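Local coordinates for peptidase M16 C-terminal domain-containing protein (Enterococcus faecalis, PDB 3D3Y) that is of unknown function but is related to the M16 metallopeptidases and probably binds a metal ion, at residues S5-L8 and V12-H15. Sequence-based numbering, arbitrary orientation.
Sequences SVQL and VNLH
Val6 and Leu14 form the hydrogen-bonded pair of an antiparallel beta hairpin whose strands, 5-7 and 12-15, run with their axes 156° apart and 4.6 Å at closest approach. This hairpin makes one edge of a six-stranded mixed sheet: strand 4-7 is outermost, and strand 12-18 pairs in parallel with strand 200-207 on its other side. Two bonds define the central pair, Leu14 N to Val6 O at 2.7 Å, nearly straight, and Val6 N to Leu14 O at 2.9 Å, received in the carbonyl plane. A third, from Leu8 N to Val12 O at 2.9 Å, is more bent, 144° at the hydrogen, where the chain turns a corner at Leu8.

Side chains divide between the two faces. Val6 and Leu14 share the one packed on helix 211-219, which Val6 meets at Val215 and Leu14 at Phe218. Leu8, beyond the last strand pair, turns toward the partner strand; with CG anti to the carbonyl carbon, its CD1 comes within 4.0 Å of Val12 CG1, while CG meets Leu14 CB.

On the other face lie Ser5, Gln7, Asn13 and His15. Gln7 and Asn13 run side by side, their amide planes only 21° apart, yet no hydrogen bond joins them. Instead, both amide nitrogens turn to the carboxylate of Glu228, Asn13 ND2 to OE2 and Gln7 NE2 weakly to OE1. Asn13 OD1 faces back to the neighbouring strand, 3.3 Å from Gln7 CA. The His15 ring is stacked on Phe204 and hydrogen-bonded through NE2 to Asp202 OD1, two contacts that together probably hold its rotation; the ring meets Ser5 obliquely, its ND1 3.2 Å from Ser5 CB, a close contact with carbon and not a hydrogen bond.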
loop_
_atom_site.group_PDB
_atom_site.type_symbol
_atom_site.label_atom_id
_atom_site.label_comp_id
_atom_site.label_asym_id
_atom_site.label_seq_id
_atom_site.Cartn_x
_atom_site.Cartn_y
_atom_site.Cartn_z
ATOM N N SER A 5 -15.160 0.584 -19.691
ATOM C CA SER A 5 -14.361 -0.611 -19.581
ATOM C C SER A 5 -14.662 -1.625 -20.686
ATOM O O SER A 5 -15.803 -1.733 -21.173
ATOM C CB SER A 5 -14.445 -1.196 -18.172
ATOM O OG SER A 5 -15.527 -2.073 -18.060
ATOM N N VAL A 6 -13.597 -2.296 -21.113
ATOM C CA VAL A 6 -13.632 -3.301 -22.162
ATOM C C VAL A 6 -12.794 -4.478 -21.748
ATOM O O VAL A 6 -11.666 -4.317 -21.210
ATOM C CB VAL A 6 -13.009 -2.834 -23.490
ATOM C CG1 VAL A 6 -13.531 -3.736 -24.614
ATOM C CG2 VAL A 6 -13.338 -1.400 -23.777
ATOM N N GLN A 7 -13.352 -5.655 -21.990
ATOM C CA GLN A 7 -12.611 -6.883 -21.905
ATOM C C GLN A 7 -11.675 -7.062 -23.111
ATOM O O GLN A 7 -12.144 -7.202 -24.247
ATOM C CB GLN A 7 -13.578 -8.037 -21.849
ATOM C CG GLN A 7 -12.975 -9.320 -21.381
ATOM C CD GLN A 7 -14.047 -10.333 -21.044
ATOM O OE1 GLN A 7 -15.089 -10.393 -21.704
ATOM N NE2 GLN A 7 -13.816 -11.114 -19.997
ATOM N N LEU A 8 -10.372 -7.074 -22.850
ATOM C CA LEU A 8 -9.362 -7.383 -23.872
ATOM C C LEU A 8 -9.393 -8.881 -24.102
ATOM O O LEU A 8 -9.819 -9.325 -25.177
ATOM C CB LEU A 8 -7.975 -6.893 -23.441
ATOM C CG LEU A 8 -7.890 -5.374 -23.306
ATOM C CD1 LEU A 8 -6.489 -4.944 -22.861
ATOM C CD2 LEU A 8 -8.326 -4.630 -24.562
ATOM N N VAL A 12 -8.481 -9.801 -18.229
ATOM C CA VAL A 12 -7.710 -8.619 -18.627
ATOM C C VAL A 12 -8.640 -7.534 -19.168
ATOM O O VAL A 12 -9.208 -7.648 -20.267
ATOM C CB VAL A 12 -6.595 -8.955 -19.669
ATOM C CG1 VAL A 12 -5.772 -7.683 -20.004
ATOM C CG2 VAL A 12 -5.657 -10.054 -19.132
ATOM N N ASN A 13 -8.775 -6.476 -18.383
ATOM C CA ASN A 13 -9.735 -5.424 -18.687
ATOM C C ASN A 13 -9.105 -4.070 -18.813
ATOM O O ASN A 13 -8.123 -3.763 -18.127
ATOM C CB ASN A 13 -10.826 -5.424 -17.623
ATOM C CG ASN A 13 -11.647 -6.682 -17.676
ATOM O OD1 ASN A 13 -12.472 -6.835 -18.568
ATOM N ND2 ASN A 13 -11.376 -7.626 -16.768
ATOM N N LEU A 14 -9.638 -3.275 -19.725
ATOM C CA LEU A 14 -9.149 -1.930 -19.974
ATOM C C LEU A 14 -10.183 -0.946 -19.459
ATOM O O LEU A 14 -11.403 -1.131 -19.657
ATOM C CB LEU A 14 -8.891 -1.713 -21.476
ATOM C CG LEU A 14 -8.592 -0.294 -22.019
ATOM C CD1 LEU A 14 -7.304 0.323 -21.429
ATOM C CD2 LEU A 14 -8.499 -0.325 -23.526
ATOM N N HIS A 15 -9.706 0.106 -18.807
ATOM C CA HIS A 15 -10.589 1.132 -18.250
ATOM C C HIS A 15 -10.064 2.483 -18.671
ATOM O O HIS A 15 -8.929 2.854 -18.330
ATOM C CB HIS A 15 -10.642 1.052 -16.710
ATOM C CG HIS A 15 -10.794 -0.343 -16.190
ATOM N ND1 HIS A 15 -12.019 -0.948 -16.035
ATOM C CD2 HIS A 15 -9.874 -1.259 -15.812
ATOM C CE1 HIS A 15 -11.850 -2.179 -15.577
ATOM N NE2 HIS A 15 -10.558 -2.392 -15.430
#